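Local coordinates for putative lipoprotein (Bacteroides fragilis, PDB 3NQI) that is of unknown function but is a putative bacterial lipoprotein that may bind lipid and holds cadmium ions in the crystal, at residues K17-D20 / V25-T28. Numbering follows the deposited sequence.
Sequences KVND and VTFT
N19 lays its amide between two threonines of the facing strand, on one face of the hairpin formed by strands 11-21 and 24-28. With CG anti to the carbonyl carbon (chi1 -47°), the amide is carried toward the facing strand, and its turn about CB-CG brings OD1 to the threonine hydroxyls. There the T28 hydroxyl donates to it, OG1 to OD1 at 2.9 Å; the donor lies in the carbonyl plane on a lone pair, with a C=O...O angle of 117°. The two side chains meet at about a right angle, the bond running diagonally because N19 is paired in register with T26, two residues before T28. T26 OG1 also comes within 3.0 Å of N19 OD1, but its hydrogen bond is to E34 on the adjoining strand 34-37. On the reverse face the contact is apolar. V18 and V25 touch through their CG1 methyls at 3.8 Å. The other V18 branch, CG2, meets the F27 ring at its edge, 4.2 Å from CD1, V18 and F27 running alongside each other in the same direction. Beyond these segments, V43 covers V25 and F27, while A50 and I52 of strand 49-56 meet V18 and F27 respectively. Two hydrogen-bonded antiparallel pairs join the backbones: K17 with T28, and N19 with T26. The N19 N to T26 O bond is short and nearly straight (2.7 Å, 169° at the hydrogen), whereas the return bond from T26 N to N19 O reaches 3.1 Å. The hairpin is thus two-sided: hydrophobic contacts join V18, V25 and F27 on one face, while on the other the T28 bond probably restrains the rotation of the N19 amide.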
ATOM      1  N   LYS A  17       5.585   7.263   7.994  1.00 25.36           N
ATOM      2  CA  LYS A  17       6.199   8.065   6.972  1.00 23.73           C
ATOM      3  C   LYS A  17       7.702   8.109   7.305  1.00 25.32           C
ATOM      4  O   LYS A  17       8.080   8.054   8.464  1.00 25.18           O
ATOM      5  CB  LYS A  17       5.637   9.478   7.009  1.00 28.73           C
ATOM      6  CG  LYS A  17       6.230  10.408   5.984  1.00 34.31           C
ATOM      7  CD  LYS A  17       5.751  11.841   6.196  1.00 48.30           C
ATOM      8  CE  LYS A  17       6.344  12.758   5.126  1.00 54.56           C
ATOM      9  NZ  LYS A  17       5.535  13.996   4.944  1.00 64.32           N
ATOM     10  N   VAL A  18       8.539   8.187   6.269  1.00 24.32           N
ATOM     11  CA  VAL A  18       9.981   8.215   6.424  1.00 24.48           C
ATOM     12  C   VAL A  18      10.442   9.667   6.239  1.00 30.69           C
ATOM     13  O   VAL A  18      10.127  10.282   5.216  1.00 31.47           O
ATOM     14  CB  VAL A  18      10.625   7.313   5.330  1.00 25.73           C
ATOM     15  CG1 VAL A  18      12.188   7.383   5.362  1.00 27.96           C
ATOM     16  CG2 VAL A  18      10.033   5.845   5.447  1.00 17.42           C
ATOM     17  N   ASN A  19      11.183  10.220   7.204  1.00 32.04           N
ATOM     18  CA  ASN A  19      11.713  11.586   7.057  1.00 36.27           C
ATOM     19  C   ASN A  19      13.212  11.608   6.735  1.00 39.30           C
ATOM     20  O   ASN A  19      13.963  10.801   7.268  1.00 37.47           O
ATOM     21  CB  ASN A  19      11.503  12.350   8.342  1.00 38.08           C
ATOM     22  CG  ASN A  19      10.112  12.194   8.891  1.00 38.32           C
ATOM     23  OD1 ASN A  19       9.907  11.829  10.067  1.00 39.77           O
ATOM     24  ND2 ASN A  19       9.148  12.461   8.051  1.00 36.26           N
ATOM     25  N   ASP A  20      13.644  12.527   5.870  1.00 45.99           N
ATOM     26  CA  ASP A  20      15.071  12.846   5.706  1.00 51.97           C
ATOM     27  C   ASP A  20      15.390  14.058   6.585  1.00 56.64           C
ATOM     28  O   ASP A  20      15.057  15.177   6.233  1.00 60.14           O
ATOM     29  CB  ASP A  20      15.423  13.161   4.238  1.00 55.68           C
ATOM     30  CG  ASP A  20      16.931  13.440   4.023  1.00 62.73           C
ATOM     31  OD1 ASP A  20      17.759  13.247   4.953  1.00 60.80           O
ATOM     32  OD2 ASP A  20      17.290  13.856   2.901  1.00 74.36           O
ATOM     33  N   VAL A  25      17.786   9.492   8.930  1.00 39.69           N
ATOM     34  CA  VAL A  25      16.394   9.090   8.726  1.00 34.16           C
ATOM     35  C   VAL A  25      15.628   9.046  10.035  1.00 31.89           C
ATOM     36  O   VAL A  25      16.102   8.448  10.993  1.00 33.69           O
ATOM     37  CB  VAL A  25      16.318   7.694   8.103  1.00 32.72           C
ATOM     38  CG1 VAL A  25      14.845   7.236   8.012  1.00 29.94           C
ATOM     39  CG2 VAL A  25      17.013   7.664   6.764  1.00 33.86           C
ATOM     40  N   THR A  26      14.454   9.679  10.098  1.00 31.41           N
ATOM     41  CA  THR A  26      13.519   9.423  11.205  1.00 32.07           C
ATOM     42  C   THR A  26      12.177   8.969  10.605  1.00 29.82           C
ATOM     43  O   THR A  26      12.029   8.924   9.395  1.00 28.68           O
ATOM     44  CB  THR A  26      13.323  10.638  12.147  1.00 33.58           C
ATOM     45  OG1 THR A  26      12.530  11.641  11.504  1.00 36.29           O
ATOM     46  CG2 THR A  26      14.675  11.224  12.558  1.00 33.17           C
ATOM     47  N   PHE A  27      11.229   8.651  11.465  1.00 26.63           N
ATOM     48  CA  PHE A  27       9.874   8.275  11.047  1.00 28.84           C
ATOM     49  C   PHE A  27       8.787   9.105  11.722  1.00 31.28           C
ATOM     50  O   PHE A  27       9.026   9.721  12.765  1.00 33.66           O
ATOM     51  CB  PHE A  27       9.652   6.803  11.366  1.00 26.42           C
ATOM     52  CG  PHE A  27      10.743   5.917  10.855  1.00 25.40           C
ATOM     53  CD1 PHE A  27      10.789   5.559   9.521  1.00 23.59           C
ATOM     54  CD2 PHE A  27      11.752   5.474  11.709  1.00 29.84           C
ATOM     55  CE1 PHE A  27      11.782   4.739   9.053  1.00 25.23           C
ATOM     56  CE2 PHE A  27      12.763   4.667  11.244  1.00 25.98           C
ATOM     57  CZ  PHE A  27      12.790   4.304   9.910  1.00 26.08           C
ATOM     58  N   THR A  28       7.606   9.130  11.113  1.00 30.74           N
ATOM     59  CA  THR A  28       6.416   9.785  11.706  1.00 34.60           C
ATOM     60  C   THR A  28       5.231   8.831  11.680  1.00 32.74           C
ATOM     61  O   THR A  28       4.880   8.344  10.615  1.00 29.30           O
ATOM     62  CB  THR A  28       6.064  11.077  10.953  1.00 35.25           C
ATOM     63  OG1 THR A  28       7.186  11.965  11.018  1.00 35.97           O
ATOM     64  CG2 THR A  28       4.814  11.771  11.545  1.00 39.15           C
TER